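Cohesin (Archaeoglobus fulgidus, PDB 2XDH) is the cohesin module of a longer, non-cellulosomal archaeal protein and, like its relatives, probably mediates adhesion by binding dockerin modules. Local coordinates at residues Ile36-Asn41 and Thr126-Glu131; Thr4-Ser9 and Lys23-Asp28; Asp17-Val22 and Leu84-Phe89; Gln55-Asp60 and Ile72-Gly77. One frame throughout, in Å; residues are numbered along the deposited sequence.

Contact 1: Ile36-Asn41 and Thr126-Glu131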
loop_
_atom_site.group_PDB
_atom_site.type_symbol
_atom_site.label_atom_id
_atom_site.label_comp_id
_atom_site.label_asym_id
_atom_site.label_seq_id
_atom_site.Cartn_x
_atom_site.Cartn_y
_atom_site.Cartn_z
ATOM N N ILE A 36 14.220 12.745 -18.266
ATOM C CA ILE A 36 15.290 13.503 -18.873
ATOM C C ILE A 36 15.874 14.400 -17.795
ATOM O O ILE A 36 15.135 15.108 -17.100
ATOM C CB ILE A 36 14.758 14.382 -20.006
ATOM C CG1 ILE A 36 14.198 13.508 -21.134
ATOM C CG2 ILE A 36 15.857 15.270 -20.542
ATOM C CD1 ILE A 36 13.568 14.313 -22.246
ATOM N N LEU A 37 17.194 14.345 -17.630
ATOM C CA LEU A 37 17.904 15.294 -16.767
ATOM C C LEU A 37 18.665 16.260 -17.641
ATOM O O LEU A 37 19.547 15.852 -18.394
ATOM C CB LEU A 37 18.904 14.562 -15.871
ATOM C CG LEU A 37 19.761 15.476 -14.987
ATOM C CD1 LEU A 37 18.915 16.095 -13.887
ATOM C CD2 LEU A 37 20.919 14.697 -14.376
ATOM N N SER A 38 18.319 17.540 -17.573
ATOM C CA SER A 38 19.058 18.534 -18.338
ATOM C C SER A 38 20.143 19.114 -17.449
ATOM O O SER A 38 19.945 19.269 -16.247
ATOM C CB SER A 38 18.129 19.643 -18.843
ATOM O OG SER A 38 17.210 19.138 -19.792
ATOM N N TYR A 39 21.291 19.430 -18.038
ATOM C CA TYR A 39 22.405 19.971 -17.273
ATOM C C TYR A 39 23.048 21.170 -17.971
ATOM O O TYR A 39 22.952 21.305 -19.186
ATOM C CB TYR A 39 23.437 18.873 -17.027
ATOM C CG TYR A 39 23.979 18.264 -18.292
ATOM C CD1 TYR A 39 25.159 18.727 -18.858
ATOM C CD2 TYR A 39 23.315 17.220 -18.925
ATOM C CE1 TYR A 39 25.664 18.167 -20.022
ATOM C CE2 TYR A 39 23.813 16.653 -20.092
ATOM C CZ TYR A 39 24.990 17.137 -20.633
ATOM O OH TYR A 39 25.501 16.582 -21.786
ATOM N N PRO A 40 23.703 22.050 -17.198
ATOM C CA PRO A 40 24.299 23.281 -17.744
ATOM C C PRO A 40 25.540 23.058 -18.611
ATOM O O PRO A 40 26.194 22.018 -18.508
ATOM C CB PRO A 40 24.676 24.076 -16.490
ATOM C CG PRO A 40 24.822 23.043 -15.408
ATOM C CD PRO A 40 23.825 21.969 -15.733
ATOM N N ASN A 41 25.856 24.053 -19.443
ATOM C CA ASN A 41 27.027 24.022 -20.323
ATOM C C ASN A 41 28.349 23.899 -19.583
ATOM O O ASN A 41 29.338 23.436 -20.143
ATOM C CB ASN A 41 27.084 25.284 -21.189
ATOM C CG ASN A 41 26.112 25.240 -22.341
ATOM O OD1 ASN A 41 25.802 24.170 -22.864
ATOM N ND2 ASN A 41 25.623 26.406 -22.748
ATOM N N THR A 126 17.843 20.045 -14.268
ATOM C CA THR A 126 16.392 19.948 -14.371
ATOM C C THR A 126 15.900 18.552 -14.729
ATOM O O THR A 126 16.473 17.874 -15.568
ATOM C CB THR A 126 15.829 20.947 -15.407
ATOM O OG1 THR A 126 16.174 20.517 -16.728
ATOM C CG2 THR A 126 16.387 22.331 -15.168
ATOM N N LEU A 127 14.819 18.142 -14.084
ATOM C CA LEU A 127 14.158 16.874 -14.385
ATOM C C LEU A 127 12.892 17.170 -15.181
ATOM O O LEU A 127 12.059 17.972 -14.757
ATOM C CB LEU A 127 13.756 16.185 -13.074
ATOM C CG LEU A 127 14.936 15.637 -12.272
ATOM C CD1 LEU A 127 14.496 15.329 -10.864
ATOM C CD2 LEU A 127 15.529 14.387 -12.962
ATOM N N GLN A 128 12.730 16.529 -16.328
ATOM C CA GLN A 128 11.488 16.691 -17.056
ATOM C C GLN A 128 11.202 15.491 -17.929
ATOM O O GLN A 128 11.945 14.505 -17.922
ATOM C CB GLN A 128 11.500 17.974 -17.893
ATOM C CG GLN A 128 12.567 17.993 -18.966
ATOM C CD GLN A 128 13.856 18.620 -18.486
ATOM O OE1 GLN A 128 13.847 19.505 -17.631
ATOM N NE2 GLN A 128 14.975 18.163 -19.030
ATOM N N GLY A 129 10.111 15.582 -18.679
ATOM C CA GLY A 129 9.690 14.489 -19.540
ATOM C C GLY A 129 9.442 13.209 -18.770
ATOM O O GLY A 129 9.657 12.110 -19.281
ATOM N N ILE A 130 8.978 13.329 -17.529
ATOM C CA ILE A 130 8.871 12.119 -16.690
ATOM C C ILE A 130 7.708 11.209 -17.111
ATOM O O ILE A 130 6.602 11.678 -17.379
ATOM C CB ILE A 130 8.759 12.506 -15.206
ATOM C CG1 ILE A 130 10.104 13.060 -14.729
ATOM C CG2 ILE A 130 8.353 11.318 -14.363
ATOM C CD1 ILE A 130 9.963 13.897 -13.551
ATOM N N GLU A 131 7.982 9.909 -17.196
ATOM C CA GLU A 131 6.940 8.920 -17.429
ATOM C C GLU A 131 7.155 7.818 -16.405
ATOM O O GLU A 131 8.191 7.161 -16.409
ATOM C CB GLU A 131 7.049 8.377 -18.848
ATOM C CG GLU A 131 7.090 9.485 -19.899
ATOM C CD GLU A 131 7.264 8.946 -21.312
ATOM O OE1 GLU A 131 7.773 7.817 -21.461
ATOM O OE2 GLU A 131 6.896 9.652 -22.272
#
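Leu-37 swings its CG to the side opposite the backbone N (chi1 176°), whereas Leu-127 keeps its CG close to its own N (chi1 -71°), and these choices tilt the two branches together across an antiparallel pair. CD1 of Leu-37 comes to 3.9 Å from CD2 of Leu-127, a slanting contact made by single methyls on the buried face of the sheet. The other face, carrying Ile-36, Ser-38, Thr-126 and Gln-128, illustrates how a polar chain can fold back over a strand pair. Gln-128 bends at its second torsion, and its NE2 lies 3.4 Å from CG2 of Ile-36. The same nitrogen gives a weak hydrogen bond to OG of Ser-38, while OG1 of Thr-126 donates to a lone pair of OE1 of Gln-128. Since Ser-38, Thr-126 and Gln-128 each have alternative conformers, this small polar network is doubtful in detail. The backbone ladder is better defined: Ile-36 and Gln-128 exchange two hydrogen bonds, as do Ser-38 and Thr-126, the shortest running from Ser-38 N to Thr-126 O at 2.7 Å. Beyond it the chain turns a corner at Gly-129, whose phi is positive. Strand 36-38 is flanked on its other edge by strand 67-74, through backbone hydrogen bonding of Leu-37 with Ile-68, while Leu-127 packs inward on Val-22 and Leu-35, and its N is hydrogen-bonded to the side chain of Asn-146 from strand 142-151.

Contact 2: Thr4-Ser9 and Lys23-Asp28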
loop_
_atom_site.group_PDB
_atom_site.type_symbol
_atom_site.label_atom_id
_atom_site.label_comp_id
_atom_site.label_asym_id
_atom_site.label_seq_id
_atom_site.Cartn_x
_atom_site.Cartn_y
_atom_site.Cartn_z
ATOM N N THR A 4 8.407 11.510 -4.976
ATOM C CA THR A 4 9.131 12.669 -5.484
ATOM C C THR A 4 10.446 12.247 -6.063
ATOM O O THR A 4 11.126 11.421 -5.480
ATOM C CB THR A 4 9.399 13.669 -4.332
ATOM O OG1 THR A 4 8.145 14.009 -3.710
ATOM C CG2 THR A 4 10.083 14.936 -4.853
ATOM N N ILE A 5 10.808 12.823 -7.206
ATOM C CA ILE A 5 12.119 12.550 -7.793
ATOM C C ILE A 5 12.951 13.819 -7.663
ATOM O O ILE A 5 12.468 14.901 -7.990
ATOM C CB ILE A 5 12.006 12.167 -9.272
ATOM C CG1 ILE A 5 11.210 10.857 -9.397
ATOM C CG2 ILE A 5 13.413 11.965 -9.879
ATOM C CD1 ILE A 5 10.913 10.450 -10.843
ATOM N N ILE A 6 14.181 13.683 -7.183
ATOM C CA ILE A 6 14.994 14.840 -6.799
ATOM C C ILE A 6 16.394 14.778 -7.386
ATOM O O ILE A 6 17.124 13.826 -7.139
ATOM C CB ILE A 6 15.166 14.877 -5.283
ATOM C CG1 ILE A 6 13.801 14.931 -4.599
ATOM C CG2 ILE A 6 16.060 16.057 -4.872
ATOM C CD1 ILE A 6 13.888 14.993 -3.075
ATOM N N ALA A 7 16.770 15.788 -8.162
ATOM C CA ALA A 7 18.140 15.879 -8.648
ATOM C C ALA A 7 19.001 16.526 -7.560
ATOM O O ALA A 7 18.612 17.525 -6.960
ATOM C CB ALA A 7 18.191 16.687 -9.932
ATOM N N GLY A 8 20.170 15.953 -7.298
ATOM C CA GLY A 8 21.036 16.478 -6.262
ATOM C C GLY A 8 21.653 17.814 -6.645
ATOM O O GLY A 8 21.652 18.207 -7.818
ATOM N N SER A 9 22.182 18.516 -5.648
ATOM C CA SER A 9 22.860 19.788 -5.882
ATOM C C SER A 9 24.341 19.653 -5.542
ATOM O O SER A 9 24.718 18.788 -4.748
ATOM C CB SER A 9 22.218 20.894 -5.041
ATOM O OG SER A 9 20.886 21.132 -5.464
ATOM N N LYS A 23 17.560 11.057 -7.007
ATOM C CA LYS A 23 17.005 10.178 -5.992
ATOM C C LYS A 23 15.494 10.086 -6.133
ATOM O O LYS A 23 14.859 10.955 -6.727
ATOM C CB LYS A 23 17.296 10.721 -4.593
ATOM C CG LYS A 23 18.743 10.930 -4.277
ATOM C CD LYS A 23 18.872 11.849 -3.069
ATOM C CE LYS A 23 18.513 13.282 -3.438
ATOM N NZ LYS A 23 18.720 14.206 -2.293
ATOM N N ILE A 24 14.919 9.052 -5.536
ATOM C CA ILE A 24 13.464 8.990 -5.415
ATOM C C ILE A 24 13.089 8.945 -3.943
ATOM O O ILE A 24 13.808 8.370 -3.120
ATOM C CB ILE A 24 12.873 7.789 -6.201
ATOM C CG1 ILE A 24 11.351 7.914 -6.330
ATOM C CG2 ILE A 24 13.265 6.460 -5.548
ATOM C CD1 ILE A 24 10.772 7.085 -7.485
ATOM N N GLU A 25 11.961 9.548 -3.601
ATOM C CA GLU A 25 11.505 9.507 -2.225
ATOM C C GLU A 25 10.053 9.041 -2.193
ATOM O O GLU A 25 9.236 9.479 -3.010
ATOM C CB GLU A 25 11.655 10.891 -1.582
ATOM C CG GLU A 25 13.091 11.432 -1.650
ATOM C CD GLU A 25 14.079 10.605 -0.832
ATOM O OE1 GLU A 25 13.725 10.229 0.304
ATOM O OE2 GLU A 25 15.202 10.319 -1.324
ATOM N N ASN A 26 9.759 8.125 -1.273
ATOM C CA ASN A 26 8.428 7.548 -1.130
ATOM C C ASN A 26 7.925 6.835 -2.377
ATOM O O ASN A 26 6.760 6.946 -2.743
ATOM C CB ASN A 26 7.449 8.621 -0.687
ATOM C CG ASN A 26 7.906 9.308 0.586
ATOM O OD1 ASN A 26 8.186 8.653 1.589
ATOM N ND2 ASN A 26 8.038 10.620 0.532
ATOM N N ALA A 27 8.812 6.099 -3.038
ATOM C CA ALA A 27 8.387 5.255 -4.149
ATOM C C ALA A 27 7.500 4.124 -3.630
ATOM O O ALA A 27 7.735 3.576 -2.547
ATOM C CB ALA A 27 9.613 4.677 -4.881
ATOM N N ASP A 28 6.497 3.751 -4.415
ATOM C CA ASP A 28 5.588 2.678 -4.017
ATOM C C ASP A 28 5.435 1.680 -5.164
ATOM O O ASP A 28 4.583 1.845 -6.052
ATOM C CB ASP A 28 4.238 3.276 -3.606
ATOM C CG ASP A 28 3.232 2.225 -3.159
ATOM O OD1 ASP A 28 3.657 1.101 -2.819
ATOM O OD2 ASP A 28 2.012 2.541 -3.136
HETATM O O HOH W 1 8.224 12.381 -1.248
#
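Ile-6 touches the side chains of both Lys-23 and Glu-25, each with a different branch. Its CG2, turned opposite the backbone N, meets the lysine CE at 4.0 Å; a bend at the third torsion of Lys-23 (chi3 -72°) brings CE against that methyl. The longer branch of Ile-6 ends with CD1 3.9 Å from CG of Glu-25, although that glutamate has two conformers and its outer part is uncertain. On the buried face the isoleucines fit less closely against each other, CG1 of Ile-5 standing 4.3 Å from CD1 of Ile-24. Each lies nearer to a carbonyl of the facing strand, as with CG1 of Ile-24, 3.6 Å from Thr-4 O. Four backbone hydrogen bonds hold this hairpin, Thr-4 pairing with Glu-25 and Ile-6 with Lys-23. At its end a water lies between OG1 of Thr-4 and ND2 of Asn-26, its distance to the amide so short that the detail is doubtful. Asn-26 and Ala-27 form a G1 beta bulge, and past it Asp-28 makes a salt bridge with Lys-29 of the second subunit. Strand 4-7 lies between strand 17-38 and the parallel strand 142-151, to which Ile-5 and Ala-7 are hydrogen-bonded, while Ile-5 packs against Leu-127 and Val-22.

Contact 3: Asp17-Val22 and Leu84-Phe89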
loop_
_atom_site.group_PDB
_atom_site.type_symbol
_atom_site.label_atom_id
_atom_site.label_comp_id
_atom_site.label_asym_id
_atom_site.label_seq_id
_atom_site.Cartn_x
_atom_site.Cartn_y
_atom_site.Cartn_z
ATOM N N ASP A 17 35.935 16.602 -10.978
ATOM C CA ASP A 17 34.773 15.776 -11.236
ATOM C C ASP A 17 33.828 15.860 -10.045
ATOM O O ASP A 17 34.263 16.013 -8.899
ATOM C CB ASP A 17 35.180 14.329 -11.490
ATOM C CG ASP A 17 36.144 14.194 -12.646
ATOM O OD1 ASP A 17 36.977 13.266 -12.618
ATOM O OD2 ASP A 17 36.072 15.022 -13.579
ATOM N N ILE A 18 32.531 15.785 -10.325
ATOM C CA ILE A 18 31.523 15.710 -9.279
ATOM C C ILE A 18 30.601 14.535 -9.549
ATOM O O ILE A 18 30.443 14.101 -10.690
ATOM C CB ILE A 18 30.649 16.975 -9.215
ATOM C CG1 ILE A 18 29.882 17.159 -10.527
ATOM C CG2 ILE A 18 31.482 18.186 -8.895
ATOM C CD1 ILE A 18 28.856 18.268 -10.487
ATOM N N GLN A 19 29.988 14.026 -8.489
ATOM C CA GLN A 19 29.036 12.933 -8.603
ATOM C C GLN A 19 27.690 13.439 -8.101
ATOM O O GLN A 19 27.557 13.782 -6.934
ATOM C CB GLN A 19 29.513 11.741 -7.773
ATOM C CG GLN A 19 28.837 10.427 -8.097
ATOM C CD GLN A 19 29.677 9.544 -8.999
ATOM O OE1 GLN A 19 30.872 9.785 -9.189
ATOM N NE2 GLN A 19 29.056 8.512 -9.560
ATOM N N VAL A 20 26.707 13.513 -8.991
ATOM C CA VAL A 20 25.380 14.034 -8.644
ATOM C C VAL A 20 24.342 12.929 -8.746
ATOM O O VAL A 20 24.140 12.357 -9.818
ATOM C CB VAL A 20 24.948 15.148 -9.601
ATOM C CG1 VAL A 20 23.548 15.619 -9.258
ATOM C CG2 VAL A 20 25.958 16.318 -9.566
ATOM N N PRO A 21 23.689 12.613 -7.628
ATOM C CA PRO A 21 22.648 11.590 -7.676
ATOM C C PRO A 21 21.322 12.177 -8.118
ATOM O O PRO A 21 21.070 13.371 -7.917
ATOM C CB PRO A 21 22.532 11.158 -6.215
ATOM C CG PRO A 21 22.810 12.438 -5.445
ATOM C CD PRO A 21 23.893 13.142 -6.262
ATOM N N VAL A 22 20.481 11.335 -8.715
ATOM C CA VAL A 22 19.058 11.625 -8.832
ATOM C C VAL A 22 18.346 10.587 -7.969
ATOM O O VAL A 22 18.531 9.378 -8.152
ATOM C CB VAL A 22 18.596 11.543 -10.286
ATOM C CG1 VAL A 22 17.075 11.590 -10.384
ATOM C CG2 VAL A 22 19.250 12.672 -11.102
ATOM N N LEU A 84 18.355 6.600 -7.796
ATOM C CA LEU A 84 17.995 5.935 -9.043
ATOM C C LEU A 84 19.215 5.822 -9.938
ATOM O O LEU A 84 19.397 4.828 -10.636
ATOM C CB LEU A 84 16.912 6.734 -9.771
ATOM C CG LEU A 84 15.570 6.803 -9.049
ATOM C CD1 LEU A 84 14.606 7.684 -9.835
ATOM C CD2 LEU A 84 15.017 5.383 -8.886
ATOM N N PHE A 85 20.041 6.861 -9.933
ATOM C CA PHE A 85 21.299 6.824 -10.678
ATOM C C PHE A 85 22.187 7.964 -10.217
ATOM O O PHE A 85 21.733 8.849 -9.499
ATOM C CB PHE A 85 21.079 6.850 -12.198
ATOM C CG PHE A 85 20.344 8.086 -12.709
ATOM C CD1 PHE A 85 21.051 9.180 -13.194
ATOM C CD2 PHE A 85 18.957 8.125 -12.739
ATOM C CE1 PHE A 85 20.395 10.305 -13.684
ATOM C CE2 PHE A 85 18.282 9.246 -13.227
ATOM C CZ PHE A 85 19.006 10.342 -13.698
ATOM N N TYR A 86 23.456 7.911 -10.602
ATOM C CA TYR A 86 24.431 8.945 -10.271
ATOM C C TYR A 86 24.983 9.418 -11.602
ATOM O O TYR A 86 25.196 8.607 -12.508
ATOM C CB TYR A 86 25.583 8.360 -9.426
ATOM C CG TYR A 86 25.282 8.243 -7.946
ATOM C CD1 TYR A 86 25.605 9.283 -7.070
ATOM C CD2 TYR A 86 24.685 7.099 -7.414
ATOM C CE1 TYR A 86 25.337 9.193 -5.707
ATOM C CE2 TYR A 86 24.403 7.004 -6.042
ATOM C CZ TYR A 86 24.734 8.061 -5.201
ATOM O OH TYR A 86 24.468 7.998 -3.849
ATOM N N VAL A 87 25.195 10.718 -11.745
ATOM C CA VAL A 87 25.890 11.205 -12.926
ATOM C C VAL A 87 27.264 11.720 -12.523
ATOM O O VAL A 87 27.396 12.521 -11.607
ATOM C CB VAL A 87 25.084 12.292 -13.691
ATOM C CG1 VAL A 87 25.836 12.729 -14.941
ATOM C CG2 VAL A 87 23.713 11.752 -14.082
ATOM N N LYS A 88 28.299 11.225 -13.189
ATOM C CA LYS A 88 29.630 11.753 -12.961
ATOM C C LYS A 88 29.847 12.872 -13.969
ATOM O O LYS A 88 29.806 12.643 -15.184
ATOM C CB LYS A 88 30.693 10.661 -13.120
ATOM C CG LYS A 88 32.089 11.123 -12.723
ATOM C CD LYS A 88 33.111 10.000 -12.831
ATOM C CE LYS A 88 34.387 10.354 -12.083
ATOM N NZ LYS A 88 34.081 10.726 -10.666
ATOM N N PHE A 89 30.053 14.083 -13.463
ATOM C CA PHE A 89 30.276 15.245 -14.308
ATOM C C PHE A 89 31.704 15.713 -14.141
ATOM O O PHE A 89 32.340 15.459 -13.120
ATOM C CB PHE A 89 29.389 16.414 -13.888
ATOM C CG PHE A 89 27.938 16.273 -14.266
ATOM C CD1 PHE A 89 27.545 16.321 -15.593
ATOM C CD2 PHE A 89 26.962 16.160 -13.279
ATOM C CE1 PHE A 89 26.211 16.235 -15.938
ATOM C CE2 PHE A 89 25.639 16.066 -13.605
ATOM C CZ PHE A 89 25.246 16.102 -14.938
#
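Pro-21 lies over one face of the Tyr-86 ring, its CB 3.9 Å from the ring centroid, and Val-22 does the same to Phe-85, a pair of CH-pi contacts on opposite faces of one sheet. Phe-85 takes CG between its backbone N and carbonyl carbon (chi1 60°), which lays the ring alongside Val-22, with CZ 3.5 Å from the valine CG2. Phe-89 is held differently: Val-20 CG2 meets its edge, 3.8 Å from CD2, while CG1 of Val-87, two residues back on the same strand, covers a face and Ile-18 CG1 packs on CB. Phe-85, Phe-89 and these branched chains face the interior of a beta sandwich with the jelly-roll topology known for cohesins, where they meet Leu-35, Leu-37 and Val-45. Backbone hydrogen bonds run along the whole antiparallel pair, the shortest from Val-87 N to Val-20 O at 2.7 Å. At its end Val-22 O takes Leu-84 N and, weakly, Phe-85 N, a classic beta bulge. Among polar chains, Gln-19 crosses the Tyr-86 side chain at about a right angle, amide and ring planes 55° apart, with Gln-19 NE2 3.5 Å from Tyr-86 CB. With a serine in place of Tyr-86, Pro-21 would probably lose the ring beneath its CB and Gln-19 would be freer to turn. Lys-88 NZ stays 4.3 Å from Asp-17 OD1, opposite charges near each other without direct contact.

Contact 4: Gln55-Asp60 and Ile72-Gly77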
loop_
_atom_site.group_PDB
_atom_site.type_symbol
_atom_site.label_atom_id
_atom_site.label_comp_id
_atom_site.label_asym_id
_atom_site.label_seq_id
_atom_site.Cartn_x
_atom_site.Cartn_y
_atom_site.Cartn_z
ATOM N N GLN A 55 20.631 -1.222 -8.847
ATOM C CA GLN A 55 21.807 -2.043 -9.140
ATOM C C GLN A 55 21.433 -3.259 -9.985
ATOM O O GLN A 55 22.252 -3.780 -10.736
ATOM C CB GLN A 55 22.472 -2.525 -7.845
ATOM C CG GLN A 55 23.187 -1.449 -7.034
ATOM C CD GLN A 55 24.367 -0.862 -7.776
ATOM O OE1 GLN A 55 25.245 -1.585 -8.224
ATOM N NE2 GLN A 55 24.383 0.450 -7.923
ATOM N N ASN A 56 20.192 -3.721 -9.845
ATOM C CA ASN A 56 19.757 -4.937 -10.528
ATOM C C ASN A 56 18.557 -4.712 -11.440
ATOM O O ASN A 56 17.982 -5.657 -11.979
ATOM C CB ASN A 56 19.497 -6.053 -9.507
ATOM C CG ASN A 56 20.773 -6.499 -8.812
ATOM O OD1 ASN A 56 20.984 -6.239 -7.621
ATOM N ND2 ASN A 56 21.638 -7.158 -9.560
ATOM N N SER A 57 18.194 -3.448 -11.618
ATOM C CA SER A 57 17.156 -3.063 -12.567
ATOM C C SER A 57 17.687 -3.150 -14.004
ATOM O O SER A 57 18.893 -3.196 -14.221
ATOM C CB SER A 57 16.728 -1.611 -12.298
ATOM O OG SER A 57 16.331 -1.451 -10.958
ATOM N N LEU A 58 16.781 -3.165 -14.981
ATOM C CA LEU A 58 17.176 -2.973 -16.369
ATOM C C LEU A 58 17.369 -1.472 -16.544
ATOM O O LEU A 58 16.424 -0.706 -16.354
ATOM C CB LEU A 58 16.067 -3.449 -17.307
ATOM C CG LEU A 58 16.354 -3.427 -18.811
ATOM C CD1 LEU A 58 17.581 -4.256 -19.124
ATOM C CD2 LEU A 58 15.164 -3.951 -19.579
ATOM N N PHE A 59 18.577 -1.057 -16.923
ATOM C CA PHE A 59 18.967 0.355 -16.879
ATOM C C PHE A 59 19.548 0.849 -18.214
ATOM O O PHE A 59 20.476 0.246 -18.746
ATOM C CB PHE A 59 19.994 0.524 -15.758
ATOM C CG PHE A 59 20.448 1.949 -15.535
ATOM C CD1 PHE A 59 19.693 2.821 -14.775
ATOM C CD2 PHE A 59 21.662 2.390 -16.045
ATOM C CE1 PHE A 59 20.117 4.132 -14.556
ATOM C CE2 PHE A 59 22.092 3.691 -15.840
ATOM C CZ PHE A 59 21.318 4.564 -15.086
ATOM N N ASP A 60 18.986 1.923 -18.770
ATOM C CA ASP A 60 19.509 2.487 -20.023
ATOM C C ASP A 60 19.663 3.992 -19.896
ATOM O O ASP A 60 18.904 4.642 -19.179
ATOM C CB ASP A 60 18.583 2.186 -21.200
ATOM C CG ASP A 60 18.656 0.747 -21.646
ATOM O OD1 ASP A 60 19.706 0.358 -22.197
ATOM O OD2 ASP A 60 17.662 0.013 -21.456
ATOM N N ILE A 72 14.549 3.207 -16.792
ATOM C CA ILE A 72 14.697 2.165 -15.774
ATOM C C ILE A 72 13.462 1.264 -15.795
ATOM O O ILE A 72 12.323 1.747 -15.792
ATOM C CB ILE A 72 14.824 2.775 -14.361
ATOM C CG1 ILE A 72 16.122 3.581 -14.241
ATOM C CG2 ILE A 72 14.812 1.674 -13.309
ATOM C CD1 ILE A 72 16.129 4.591 -13.114
ATOM N N ALA A 73 13.683 -0.040 -15.812
ATOM C CA ALA A 73 12.590 -0.992 -15.652
ATOM C C ALA A 73 12.971 -2.047 -14.612
ATOM O O ALA A 73 14.097 -2.536 -14.588
ATOM C CB ALA A 73 12.234 -1.643 -16.976
ATOM N N ASP A 74 12.024 -2.402 -13.751
ATOM C CA ASP A 74 12.334 -3.318 -12.681
ATOM C C ASP A 74 11.093 -4.074 -12.229
ATOM O O ASP A 74 10.258 -3.546 -11.492
ATOM C CB ASP A 74 12.957 -2.545 -11.524
ATOM C CG ASP A 74 13.569 -3.455 -10.486
ATOM O OD1 ASP A 74 13.076 -4.605 -10.318
ATOM O OD2 ASP A 74 14.548 -3.012 -9.844
ATOM N N SER A 75 10.992 -5.323 -12.660
ATOM C CA SER A 75 9.830 -6.163 -12.368
ATOM C C SER A 75 9.605 -6.397 -10.875
ATOM O O SER A 75 8.492 -6.717 -10.475
ATOM C CB SER A 75 9.949 -7.506 -13.102
ATOM O OG SER A 75 10.922 -8.340 -12.485
ATOM N N ASN A 76 10.643 -6.227 -10.047
ATOM C CA ASN A 76 10.493 -6.361 -8.585
ATOM C C ASN A 76 9.713 -5.213 -7.956
ATOM O O ASN A 76 9.144 -5.339 -6.856
ATOM C CB ASN A 76 11.850 -6.392 -7.883
ATOM C CG ASN A 76 12.750 -7.492 -8.392
ATOM O OD1 ASN A 76 12.642 -8.637 -7.967
ATOM N ND2 ASN A 76 13.663 -7.143 -9.292
ATOM N N GLY A 77 9.715 -4.081 -8.640
ATOM C CA GLY A 77 9.207 -2.860 -8.050
ATOM C C GLY A 77 10.285 -2.170 -7.238
ATOM O O GLY A 77 11.091 -2.816 -6.583
#
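Ser-57 and Asp-74 point their polar ends at each other across the mouth of a hairpin, the serine OG donating to OD2 of the aspartate at 2.6 Å. The hydroxyl reaches OD2 on its anti side, 30° out of the carboxylate plane, so the approach is tilted. Asp-74 directs its CG opposite the backbone N (chi1 -168°), which carries the carboxylate toward Ser-57 although the CB itself does not lead there. The other oxygen faces its own turn: OD1 takes ND2 of Asn-76 on the syn lone pair at 2.8 Å and the Asn-76 backbone N from the anti side. Three donors thus grip one carboxylate and fix its rotation. The last of these bonds defines an Asx turn, superposed on a type I beta turn from Asp-74 to Gly-77, which leads the chain out of the hairpin formed by strands 58-64 and 67-74. If an alanine replaced Asp-74, the Ser-57 hydroxyl and both Asn-76 donors would probably lose the carboxylate oxygens they bind, leaving the Asn-76 side chain freer to swing. Within the hairpin, Ile-72 slants against the Phe-59 ring, CG1 3.7 Å from CD1, and its CG2 lies 3.9 Å from CB of Ser-57. Leu-58 and Ala-73 occupy the opposite face, their CB atoms 4.3 Å apart, while their backbones exchange two hydrogen bonds. Phe-59 also packs on Val-48 and Phe-85, and Ile-72 on Leu-84. OD1 of Asn-76 has a weak hydrogen bond to Lys-141 of the third subunit.

In the fold
Contacts 1, 2 and 3 share strand 17-38, which pairs in turn with strands 123-134, 3-12 and 82-91, whereas contact 4 closes a hairpin nearer the margin, about 16 Å from the centre of the chain. Contact 3 is the most buried and the richest in aromatic rings; contacts 1 and 2 each have one apolar face and one more polar outer face, and contact 4 adds a carboxylate gripped by hydroxyl, amide and backbone donors to its short ladder. The interior joins the first three: Leu-37 of contact 1 meets Ala-7 of contact 2 and Val-87 of contact 3, and Ile-24 of contact 2 meets Leu-84 of contact 3. Contact 4 touches neither contact 1 nor contact 2.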